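Local structure of bottromycin amidohydrolase (Streptomyces purpureus, 6I5S) at residues Gly44-Ala49 against Arg406-Asp411; Lys362-Leu367 against Gly375-Ala380; Asp58-Val61 against Val66-Trp69; His38-Val43 against Gly426-Gly431. The protein acts as a thiazoline-specific amidohydrolase, the gatekeeper of bottromycin biosynthesis, probably hydrolysing an amide of the peptide intermediate at a two-zinc site. One frame throughout, in Å; residues are numbered along the deposited sequence.

Contact 1 (Gly44-Ala49 against Arg406-Asp411); sequences GLIDAA and RRHPDD
I46 meets H408 and P409 in a small, buried apolar contact without a cross-segment hydrogen bond, where the chain leaving strand 43-45 comes beside the loop that follows strand 402-405. A single methyl does most of the work: CD1 of I46 lies over one face of the H408 imidazole, 4.0 Å from the ring centroid and 28° off the normal, a CH-pi contact. The methyl is displaced toward NE2, with I46 CD1 3.6 Å from H408 NE2. The same methyl abuts the proline, I46 CD1 being 3.6 Å from P409 CD. CD1 reaches the ring because CG1 is anti to the carbonyl carbon (chi1 -64°) and CD1 continues in an extended chain. The imidazole is held in position from its own segment. D410 N donates to H408 ND1 at 3.0 Å, close to the plane of the ring, which fixes the ring's rotation and makes ND1 the acceptor. H408 also opens a type I turn, closed by D411 N bonding to H408 O at 3.0 Å. Cutting H408 back to alanine is likely to leave the I46 methyl against a gap and the D410 amide without its side-chain acceptor. As in other amidohydrolases, strands from near both chain ends probably build a small beta domain beside the metal-binding barrel, and this contact borders it. The H408 ring meets Y85 of strand 84-95 edge-to-face, I46 pairs through its backbone with V86 of that strand and touches L378 of helix 374-381, and P409 packs on L416.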
loop_
_atom_site.group_PDB
_atom_site.type_symbol
_atom_site.label_atom_id
_atom_site.label_comp_id
_atom_site.label_asym_id
_atom_site.label_seq_id
_atom_site.Cartn_x
_atom_site.Cartn_y
_atom_site.Cartn_z
ATOM N N GLY A 44 1.632 -21.501 -13.739
ATOM C CA GLY A 44 1.676 -20.488 -14.769
ATOM C C GLY A 44 2.077 -19.132 -14.181
ATOM O O GLY A 44 1.316 -18.499 -13.433
ATOM N N LEU A 45 3.294 -18.700 -14.455
ATOM C CA LEU A 45 3.785 -17.428 -13.923
ATOM C C LEU A 45 3.199 -16.315 -14.771
ATOM O O LEU A 45 3.414 -16.278 -15.986
ATOM C CB LEU A 45 5.308 -17.368 -13.941
ATOM C CG LEU A 45 5.976 -16.024 -13.571
ATOM C CD1 LEU A 45 5.599 -15.626 -12.170
ATOM C CD2 LEU A 45 7.509 -16.068 -13.743
ATOM N N ILE A 46 2.419 -15.437 -14.151
ATOM C CA ILE A 46 1.857 -14.295 -14.865
ATOM C C ILE A 46 2.881 -13.165 -14.884
ATOM O O ILE A 46 3.450 -12.803 -13.842
ATOM C CB ILE A 46 0.532 -13.869 -14.218
ATOM C CG1 ILE A 46 -0.490 -15.026 -14.364
ATOM C CG2 ILE A 46 0.005 -12.589 -14.835
ATOM C CD1 ILE A 46 -1.791 -14.758 -13.649
ATOM N N ASP A 47 3.148 -12.647 -16.077
ATOM C CA ASP A 47 4.178 -11.626 -16.275
ATOM C C ASP A 47 3.708 -10.317 -15.671
ATOM O O ASP A 47 2.685 -9.781 -16.081
ATOM C CB ASP A 47 4.470 -11.438 -17.764
ATOM C CG ASP A 47 5.717 -10.600 -18.020
ATOM O OD1 ASP A 47 6.475 -10.354 -17.064
ATOM O OD2 ASP A 47 5.944 -10.192 -19.180
ATOM N N ALA A 48 4.462 -9.798 -14.705
ATOM C CA ALA A 48 4.003 -8.646 -13.931
ATOM C C ALA A 48 3.709 -7.431 -14.807
ATOM O O ALA A 48 2.952 -6.549 -14.383
ATOM C CB ALA A 48 5.041 -8.284 -12.869
ATOM N N ALA A 49 4.286 -7.363 -16.007
ATOM C CA ALA A 49 4.068 -6.245 -16.915
ATOM C C ALA A 49 2.904 -6.467 -17.883
ATOM O O ALA A 49 2.095 -5.555 -18.093
ATOM C CB ALA A 49 5.351 -5.973 -17.703
ATOM N N ARG A 406 -6.069 -20.744 -8.154
ATOM C CA ARG A 406 -6.439 -21.936 -8.893
ATOM C C ARG A 406 -7.011 -21.581 -10.256
ATOM O O ARG A 406 -6.873 -22.354 -11.207
ATOM C CB ARG A 406 -7.450 -22.744 -8.105
ATOM C CG ARG A 406 -6.924 -23.456 -6.902
ATOM C CD ARG A 406 -5.903 -24.502 -7.274
ATOM N NE ARG A 406 -5.556 -25.336 -6.124
ATOM C CZ ARG A 406 -4.623 -26.286 -6.143
ATOM N NH1 ARG A 406 -3.903 -26.514 -7.245
ATOM N NH2 ARG A 406 -4.418 -27.025 -5.053
ATOM N N ARG A 407 -7.661 -20.432 -10.371
ATOM C CA ARG A 407 -8.177 -19.939 -11.639
ATOM C C ARG A 407 -7.478 -18.625 -11.969
ATOM O O ARG A 407 -7.007 -17.929 -11.076
ATOM C CB ARG A 407 -9.689 -19.720 -11.582
ATOM C CG ARG A 407 -10.505 -20.999 -11.352
ATOM C CD ARG A 407 -12.011 -20.730 -11.328
ATOM N NE ARG A 407 -12.786 -21.969 -11.202
ATOM C CZ ARG A 407 -14.116 -22.035 -11.137
ATOM N NH1 ARG A 407 -14.852 -20.932 -11.181
ATOM N NH2 ARG A 407 -14.712 -23.216 -11.023
ATOM N N HIS A 408 -7.406 -18.284 -13.248
ATOM C CA HIS A 408 -6.695 -17.078 -13.629
ATOM C C HIS A 408 -7.354 -15.881 -12.938
ATOM O O HIS A 408 -8.591 -15.776 -12.943
ATOM C CB HIS A 408 -6.700 -16.916 -15.150
ATOM C CG HIS A 408 -5.742 -15.873 -15.630
ATOM N ND1 HIS A 408 -5.931 -14.533 -15.378
ATOM C CD2 HIS A 408 -4.558 -15.971 -16.278
ATOM C CE1 HIS A 408 -4.917 -13.847 -15.873
ATOM N NE2 HIS A 408 -4.068 -14.694 -16.424
ATOM N N PRO A 409 -6.584 -14.987 -12.300
ATOM C CA PRO A 409 -7.217 -13.924 -11.504
ATOM C C PRO A 409 -7.883 -12.840 -12.337
ATOM O O PRO A 409 -8.683 -12.081 -11.783
ATOM C CB PRO A 409 -6.050 -13.365 -10.675
ATOM C CG PRO A 409 -4.834 -13.637 -11.500
ATOM C CD PRO A 409 -5.112 -14.962 -12.175
ATOM N N ASP A 410 -7.625 -12.765 -13.637
ATOM C CA ASP A 410 -8.409 -11.887 -14.505
ATOM C C ASP A 410 -9.797 -12.445 -14.846
ATOM O O ASP A 410 -10.524 -11.814 -15.623
ATOM C CB ASP A 410 -7.635 -11.610 -15.798
ATOM C CG ASP A 410 -8.164 -10.393 -16.560
ATOM O OD1 ASP A 410 -8.962 -9.597 -15.987
ATOM O OD2 ASP A 410 -7.768 -10.241 -17.736
ATOM N N ASP A 411 -10.180 -13.600 -14.309
ATOM C CA ASP A 411 -11.538 -14.123 -14.442
ATOM C C ASP A 411 -12.149 -14.323 -13.061
ATOM O O ASP A 411 -11.444 -14.371 -12.049
ATOM C CB ASP A 411 -11.547 -15.434 -15.219
ATOM C CG ASP A 411 -11.177 -15.243 -16.694
ATOM O OD1 ASP A 411 -10.223 -15.901 -17.181
ATOM O OD2 ASP A 411 -11.833 -14.411 -17.367
#

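Contact 2 (Lys362-Leu367 against Gly375-Ala380); sequences KEIAEL and GAVLKA
V377 is the first residue of 375-380 to touch helix 358-369, and its CG2 methyl makes the whole of the close contact. This methyl sits at equal distance from two branches of one isoleucine: V377 CG2 is 3.9 Å from I364 CG2 and 3.9 Å from I364 CG1, the two side chains crossing at about a right angle. L367, one helical turn after I364, crosses V377 obliquely, its CD1 4.2 Å from V377 CG2 and its CB just as far. The valine torsion explains the choice of methyl: with chi1 at 76°, CG2 stands anti to the backbone N and projects to the neighbouring helix, while CG1 takes the crowded position between N and the carbonyl carbon. L378 turns its CB away from the first helix. One turn beyond V377, A380 points back toward helix 358-369 but stays at a looser distance, touching V345. The contact thus joins consecutive helices across a short connection. Helix 358-369 also packs on helix 273-280, L367 touching L273 and E363 accepting hydrogen bonds from L273 N and V274 N.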
loop_
_atom_site.group_PDB
_atom_site.type_symbol
_atom_site.label_atom_id
_atom_site.label_comp_id
_atom_site.label_asym_id
_atom_site.label_seq_id
_atom_site.Cartn_x
_atom_site.Cartn_y
_atom_site.Cartn_z
ATOM N N LYS A 362 -9.643 -2.509 -3.338
ATOM C CA LYS A 362 -10.471 -1.352 -3.707
ATOM C C LYS A 362 -9.709 -0.365 -4.571
ATOM O O LYS A 362 -10.296 0.252 -5.485
ATOM C CB LYS A 362 -11.004 -0.643 -2.479
ATOM C CG LYS A 362 -12.040 -1.415 -1.685
ATOM C CD LYS A 362 -12.779 -0.462 -0.786
ATOM C CE LYS A 362 -13.767 -1.165 0.076
ATOM N NZ LYS A 362 -14.677 -0.201 0.778
ATOM N N GLU A 363 -8.403 -0.214 -4.327
ATOM C CA GLU A 363 -7.627 0.712 -5.135
ATOM C C GLU A 363 -7.386 0.133 -6.520
ATOM O O GLU A 363 -7.463 0.865 -7.506
ATOM C CB GLU A 363 -6.301 1.035 -4.456
ATOM C CG GLU A 363 -5.412 2.052 -5.253
ATOM C CD GLU A 363 -5.988 3.400 -5.360
ATOM O OE1 GLU A 363 -7.094 3.600 -4.804
ATOM O OE2 GLU A 363 -5.343 4.305 -6.038
ATOM N N ILE A 364 -7.157 -1.191 -6.628
ATOM C CA ILE A 364 -7.158 -1.817 -7.957
ATOM C C ILE A 364 -8.481 -1.552 -8.665
ATOM O O ILE A 364 -8.508 -1.216 -9.857
ATOM C CB ILE A 364 -6.870 -3.325 -7.857
ATOM C CG1 ILE A 364 -5.362 -3.496 -7.504
ATOM C CG2 ILE A 364 -7.205 -4.061 -9.164
ATOM C CD1 ILE A 364 -5.006 -4.903 -7.155
ATOM N N ALA A 365 -9.587 -1.652 -7.937
ATOM C CA ALA A 365 -10.896 -1.395 -8.557
ATOM C C ALA A 365 -11.031 0.066 -9.017
ATOM O O ALA A 365 -11.548 0.331 -10.099
ATOM C CB ALA A 365 -12.006 -1.767 -7.570
ATOM N N GLU A 366 -10.576 1.028 -8.210
ATOM C CA GLU A 366 -10.579 2.425 -8.647
ATOM C C GLU A 366 -9.786 2.620 -9.933
ATOM O O GLU A 366 -10.239 3.330 -10.848
ATOM C CB GLU A 366 -9.991 3.359 -7.582
ATOM C CG GLU A 366 -10.805 3.529 -6.294
ATOM C CD GLU A 366 -11.952 4.488 -6.383
ATOM O OE1 GLU A 366 -11.983 5.304 -7.327
ATOM O OE2 GLU A 366 -12.843 4.447 -5.486
ATOM N N LEU A 367 -8.594 2.022 -10.012
ATOM C CA LEU A 367 -7.741 2.215 -11.177
ATOM C C LEU A 367 -8.323 1.534 -12.415
ATOM O O LEU A 367 -8.278 2.090 -13.516
ATOM C CB LEU A 367 -6.338 1.675 -10.866
ATOM C CG LEU A 367 -5.560 2.509 -9.840
ATOM C CD1 LEU A 367 -4.386 1.721 -9.317
ATOM C CD2 LEU A 367 -5.075 3.794 -10.531
ATOM N N GLY A 375 -3.032 -5.931 -17.033
ATOM C CA GLY A 375 -1.575 -5.922 -17.027
ATOM C C GLY A 375 -1.009 -4.685 -16.370
ATOM O O GLY A 375 -0.074 -4.772 -15.576
ATOM N N ALA A 376 -1.568 -3.510 -16.702
ATOM C CA ALA A 376 -1.091 -2.258 -16.132
ATOM C C ALA A 376 -1.284 -2.227 -14.623
ATOM O O ALA A 376 -0.395 -1.791 -13.872
ATOM C CB ALA A 376 -1.810 -1.079 -16.800
ATOM N N VAL A 377 -2.451 -2.661 -14.154
ATOM C CA VAL A 377 -2.675 -2.564 -12.720
ATOM C C VAL A 377 -1.847 -3.620 -11.986
ATOM O O VAL A 377 -1.310 -3.364 -10.886
ATOM C CB VAL A 377 -4.185 -2.646 -12.423
ATOM C CG1 VAL A 377 -4.693 -4.068 -12.549
ATOM C CG2 VAL A 377 -4.481 -2.064 -11.076
ATOM N N LEU A 378 -1.628 -4.776 -12.613
ATOM C CA LEU A 378 -0.741 -5.760 -12.001
ATOM C C LEU A 378 0.695 -5.238 -11.905
ATOM O O LEU A 378 1.373 -5.426 -10.882
ATOM C CB LEU A 378 -0.761 -7.069 -12.778
ATOM C CG LEU A 378 0.061 -8.214 -12.142
ATOM C CD1 LEU A 378 -0.400 -8.544 -10.717
ATOM C CD2 LEU A 378 0.067 -9.455 -13.008
ATOM N N LYS A 379 1.185 -4.582 -12.963
ATOM C CA LYS A 379 2.508 -3.969 -12.926
ATOM C C LYS A 379 2.612 -2.928 -11.814
ATOM O O LYS A 379 3.609 -2.873 -11.102
ATOM C CB LYS A 379 2.841 -3.344 -14.286
ATOM C CG LYS A 379 4.224 -2.791 -14.384
ATOM C CD LYS A 379 4.550 -2.223 -15.782
ATOM C CE LYS A 379 6.062 -1.920 -15.884
ATOM N NZ LYS A 379 6.453 -1.347 -17.194
ATOM N N ALA A 380 1.603 -2.075 -11.669
ATOM C CA ALA A 380 1.570 -1.107 -10.578
ATOM C C ALA A 380 1.574 -1.762 -9.193
ATOM O O ALA A 380 2.169 -1.225 -8.252
ATOM C CB ALA A 380 0.320 -0.251 -10.702
#

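Contact 3 (Asp58-Val61 against Val66-Trp69); sequences DLEV and VAGW
L59 and W69 lie side by side on one face of a two-stranded pairing, pointing the same way, and the leucine runs across the indole. From its CB, which is 3.7 Å from W69 CZ3, the side chain passes through CG, still near that same edge carbon, and ends in two methyls. CD1 sits squarely over the ring: it stands 3.6 Å from the centroid of the six-membered ring of W69 and only 10° off the normal, a CH-pi contact over the face. A chi1 of 167° carries CG anti to the backbone N, and chi2 of 62° then sets CD1 over the ring. The same methyl reaches V66, with L59 CD1 4.0 Å from V66 CG1, while CD2 makes a looser contact at W69 CH2. The strands form an antiparallel beta hairpin with a classic beta bulge, A67 and G68 together facing E60. E60 N donates to G68 O at 2.9 Å in a nearly straight bond; in return E60 O takes A67 N at 2.8 Å and, weakly, G68 N. At G68 the backbone takes angles at which a CB would collide with the carbonyl O of A67. On the opposite face E60 extends along A67, E60 CG lying 3.8 Å from A67 CB. Strand 57-62 is the middle of a three-stranded antiparallel sheet, L59 pairing through its backbone with F40 of strand 38-41, and the indole of W69 continues onto V43 and L45.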
loop_
_atom_site.group_PDB
_atom_site.type_symbol
_atom_site.label_atom_id
_atom_site.label_comp_id
_atom_site.label_asym_id
_atom_site.label_seq_id
_atom_site.Cartn_x
_atom_site.Cartn_y
_atom_site.Cartn_z
ATOM N N ASP A 58 7.238 -26.263 -13.190
ATOM C CA ASP A 58 7.304 -26.618 -11.783
ATOM C C ASP A 58 8.247 -25.666 -11.079
ATOM O O ASP A 58 9.409 -25.504 -11.478
ATOM C CB ASP A 58 7.777 -28.063 -11.620
ATOM C CG ASP A 58 6.867 -29.090 -12.284
ATOM O OD1 ASP A 58 5.654 -28.863 -12.497
ATOM O OD2 ASP A 58 7.378 -30.193 -12.567
ATOM N N LEU A 59 7.748 -25.051 -10.020
ATOM C CA LEU A 59 8.445 -24.006 -9.291
ATOM C C LEU A 59 9.149 -24.605 -8.075
ATOM O O LEU A 59 8.493 -25.192 -7.211
ATOM C CB LEU A 59 7.428 -22.952 -8.848
ATOM C CG LEU A 59 7.941 -21.943 -7.820
ATOM C CD1 LEU A 59 9.108 -21.124 -8.401
ATOM C CD2 LEU A 59 6.823 -21.033 -7.370
ATOM N N GLU A 60 10.464 -24.425 -7.996
ATOM C CA GLU A 60 11.251 -24.876 -6.856
ATOM C C GLU A 60 11.589 -23.692 -5.964
ATOM O O GLU A 60 12.179 -22.699 -6.426
ATOM C CB GLU A 60 12.529 -25.562 -7.320
ATOM C CG GLU A 60 13.370 -26.015 -6.156
ATOM C CD GLU A 60 14.683 -26.611 -6.561
ATOM O OE1 GLU A 60 14.894 -26.860 -7.768
ATOM O OE2 GLU A 60 15.500 -26.824 -5.643
ATOM N N VAL A 61 11.175 -23.778 -4.700
ATOM C CA VAL A 61 11.514 -22.798 -3.663
ATOM C C VAL A 61 12.445 -23.480 -2.670
ATOM O O VAL A 61 12.145 -24.575 -2.184
ATOM C CB VAL A 61 10.249 -22.278 -2.963
ATOM C CG1 VAL A 61 10.598 -21.336 -1.839
ATOM C CG2 VAL A 61 9.339 -21.555 -3.961
ATOM N N VAL A 66 13.345 -18.203 -4.672
ATOM C CA VAL A 66 12.981 -18.867 -5.915
ATOM C C VAL A 66 14.235 -19.520 -6.501
ATOM O O VAL A 66 15.165 -18.846 -6.948
ATOM C CB VAL A 66 12.335 -17.885 -6.891
ATOM C CG1 VAL A 66 12.089 -18.511 -8.243
ATOM C CG2 VAL A 66 11.039 -17.382 -6.304
ATOM N N ALA A 67 14.265 -20.847 -6.496
ATOM C CA ALA A 67 15.432 -21.574 -6.963
ATOM C C ALA A 67 15.386 -21.848 -8.457
ATOM O O ALA A 67 16.440 -21.892 -9.093
ATOM C CB ALA A 67 15.572 -22.899 -6.220
ATOM N N GLY A 68 14.205 -22.061 -9.040
ATOM C CA GLY A 68 14.168 -22.359 -10.454
ATOM C C GLY A 68 12.809 -22.841 -10.899
ATOM O O GLY A 68 11.897 -23.075 -10.100
ATOM N N TRP A 69 12.713 -23.011 -12.209
ATOM C CA TRP A 69 11.494 -23.402 -12.900
ATOM C C TRP A 69 11.838 -24.581 -13.778
ATOM O O TRP A 69 12.779 -24.481 -14.572
ATOM C CB TRP A 69 10.969 -22.250 -13.783
ATOM C CG TRP A 69 10.668 -20.997 -13.052
ATOM C CD1 TRP A 69 11.527 -19.984 -12.800
ATOM C CD2 TRP A 69 9.420 -20.633 -12.453
ATOM N NE1 TRP A 69 10.906 -19.016 -12.058
ATOM C CE2 TRP A 69 9.601 -19.385 -11.850
ATOM C CE3 TRP A 69 8.170 -21.247 -12.366
ATOM C CZ2 TRP A 69 8.574 -18.733 -11.172
ATOM C CZ3 TRP A 69 7.157 -20.592 -11.698
ATOM C CH2 TRP A 69 7.361 -19.358 -11.112
#

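Contact 4 (His38-Val43 against Gly426-Gly431); sequences HVFKAV and GVFLDG
H38 and G426 share the one hydrogen bond between these segments: H38 NE2 donates to G426 O at 2.7 Å. The oxygen lies at the edge of the imidazole, near its plane, and the donor sits nearly along the C=O axis, although the bond is bent at the hydrogen (135°). Next to it the imidazole meets the base of a phenylalanine, H38 CE1 being 3.9 Å from F428 CB. The third touch is aromatic: F40 CE1 lies over one face of the F428 ring, 3.7 Å from F428 CD1, offset toward the rim. The two rings meet obliquely, their centroids 5.0 Å apart and their planes at 56°. F428 presents that face with CG anti to its backbone N (chi1 -173°). Further out, F404 of strand 402-405 joins both phenylalanines, edge-to-face with F428, and L423 touches both H38 and F428. H38 NE2 has a second, weak partner in P35 O. A leucine in place of H38 would probably leave G426 O without its side-chain donor and its segment less firmly tied to strand 38-41. H38 is bonded through its backbone to V61, and G426, just before strand 427-430, to A400. The contact bridges edge strand 38-41 of the three-stranded sheet and strand 427-430 of the mixed sheet, probably within the small beta domain known from other amidohydrolases, just before helix 431-444, whose N-cap is D430.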
loop_
_atom_site.group_PDB
_atom_site.type_symbol
_atom_site.label_atom_id
_atom_site.label_comp_id
_atom_site.label_asym_id
_atom_site.label_seq_id
_atom_site.Cartn_x
_atom_site.Cartn_y
_atom_site.Cartn_z
ATOM N N HIS A 38 9.822 -25.816 -1.087
ATOM C CA HIS A 38 8.620 -26.339 -1.729
ATOM C C HIS A 38 8.921 -26.692 -3.168
ATOM O O HIS A 38 9.836 -26.150 -3.775
ATOM C CB HIS A 38 7.483 -25.311 -1.758
ATOM C CG HIS A 38 7.135 -24.744 -0.419
ATOM N ND1 HIS A 38 6.264 -25.375 0.447
ATOM C CD2 HIS A 38 7.586 -23.647 0.226
ATOM C CE1 HIS A 38 6.166 -24.660 1.556
ATOM N NE2 HIS A 38 6.957 -23.609 1.446
ATOM N N VAL A 39 8.064 -27.526 -3.732
ATOM C CA VAL A 39 7.906 -27.650 -5.174
ATOM C C VAL A 39 6.422 -27.475 -5.470
ATOM O O VAL A 39 5.589 -28.196 -4.911
ATOM C CB VAL A 39 8.409 -28.996 -5.700
ATOM C CG1 VAL A 39 8.180 -29.086 -7.218
ATOM C CG2 VAL A 39 9.853 -29.162 -5.377
ATOM N N PHE A 40 6.086 -26.501 -6.312
ATOM C CA PHE A 40 4.711 -26.300 -6.783
ATOM C C PHE A 40 4.677 -26.737 -8.244
ATOM O O PHE A 40 5.414 -26.191 -9.071
ATOM C CB PHE A 40 4.271 -24.830 -6.657
ATOM C CG PHE A 40 4.311 -24.286 -5.256
ATOM C CD1 PHE A 40 3.233 -24.411 -4.421
ATOM C CD2 PHE A 40 5.445 -23.675 -4.767
ATOM C CE1 PHE A 40 3.283 -23.947 -3.141
ATOM C CE2 PHE A 40 5.490 -23.192 -3.510
ATOM C CZ PHE A 40 4.416 -23.331 -2.686
ATOM N N LYS A 41 3.832 -27.709 -8.565
ATOM C CA LYS A 41 3.799 -28.277 -9.908
ATOM C C LYS A 41 2.899 -27.458 -10.816
ATOM O O LYS A 41 1.894 -26.895 -10.372
ATOM C CB LYS A 41 3.290 -29.721 -9.868
ATOM C CG LYS A 41 4.317 -30.723 -9.383
ATOM C CD LYS A 41 3.739 -31.681 -8.351
ATOM C CE LYS A 41 2.527 -32.439 -8.883
ATOM N NZ LYS A 41 2.051 -33.498 -7.942
ATOM N N ALA A 42 3.291 -27.379 -12.088
ATOM C CA ALA A 42 2.427 -26.879 -13.146
ATOM C C ALA A 42 1.956 -25.451 -12.870
ATOM O O ALA A 42 0.759 -25.148 -12.904
ATOM C CB ALA A 42 1.238 -27.814 -13.339
ATOM N N VAL A 43 2.914 -24.550 -12.635
ATOM C CA VAL A 43 2.608 -23.175 -12.272
ATOM C C VAL A 43 2.655 -22.347 -13.540
ATOM O O VAL A 43 3.607 -22.471 -14.325
ATOM C CB VAL A 43 3.619 -22.633 -11.238
ATOM C CG1 VAL A 43 3.527 -21.132 -11.095
ATOM C CG2 VAL A 43 3.407 -23.284 -9.871
ATOM N N GLY A 426 8.827 -17.699 1.524
ATOM C CA GLY A 426 8.849 -19.180 1.504
ATOM C C GLY A 426 7.813 -19.920 2.322
ATOM O O GLY A 426 7.665 -21.148 2.144
ATOM N N VAL A 427 7.110 -19.264 3.236
ATOM C CA VAL A 427 6.050 -19.943 3.983
ATOM C C VAL A 427 4.788 -19.915 3.132
ATOM O O VAL A 427 4.338 -18.842 2.717
ATOM C CB VAL A 427 5.796 -19.269 5.338
ATOM C CG1 VAL A 427 4.563 -19.833 5.998
ATOM C CG2 VAL A 427 7.018 -19.366 6.236
ATOM N N PHE A 428 4.194 -21.068 2.918
ATOM C CA PHE A 428 2.991 -21.153 2.086
ATOM C C PHE A 428 1.758 -21.135 2.971
ATOM O O PHE A 428 1.483 -22.101 3.683
ATOM C CB PHE A 428 2.978 -22.414 1.228
ATOM C CG PHE A 428 1.817 -22.458 0.230
ATOM C CD1 PHE A 428 1.766 -21.553 -0.822
ATOM C CD2 PHE A 428 0.795 -23.417 0.324
ATOM C CE1 PHE A 428 0.725 -21.571 -1.738
ATOM C CE2 PHE A 428 -0.249 -23.438 -0.599
ATOM C CZ PHE A 428 -0.281 -22.538 -1.641
ATOM N N LEU A 429 0.992 -20.066 2.874
ATOM C CA LEU A 429 -0.312 -19.946 3.524
ATOM C C LEU A 429 -1.358 -20.419 2.528
ATOM O O LEU A 429 -1.619 -19.716 1.540
ATOM C CB LEU A 429 -0.600 -18.510 3.930
ATOM C CG LEU A 429 0.515 -17.784 4.756
ATOM C CD1 LEU A 429 0.223 -16.333 4.951
ATOM C CD2 LEU A 429 0.683 -18.527 6.097
ATOM N N ASP A 430 -1.980 -21.573 2.789
ATOM C CA ASP A 430 -3.010 -22.056 1.890
ATOM C C ASP A 430 -4.350 -21.380 2.187
ATOM O O ASP A 430 -4.472 -20.525 3.054
ATOM C CB ASP A 430 -3.117 -23.597 1.914
ATOM C CG ASP A 430 -3.635 -24.166 3.207
ATOM O OD1 ASP A 430 -4.303 -23.483 3.983
ATOM O OD2 ASP A 430 -3.362 -25.368 3.477
ATOM N N GLY A 431 -5.376 -21.751 1.427
ATOM C CA GLY A 431 -6.641 -21.047 1.531
ATOM C C GLY A 431 -7.267 -21.183 2.899
ATOM O O GLY A 431 -7.887 -20.258 3.396
#

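From the N terminus, strand 38-41 opens the longest loop, closed by contact 4 at 426-431. Immediately after, 44-49 opens the loop that contact 1 closes at 406-411, nested within it. Inside both lie two local loops in series: the hairpin of contact 3, then the helix pair of contact 2; none cross. Contacts 3 and 4 adjoin through strands 57-62 and 38-41, and contacts 1 and 3 touch. Contact 2 meets contact 1 where A48 O packs against K379 CB, but stays about 12 Å from contacts 3 and 4 at the nearest atoms. Contacts 1 and 4 bring chain from near the N terminus against the loop 406-411 and strand 427-430, with the helices alongside.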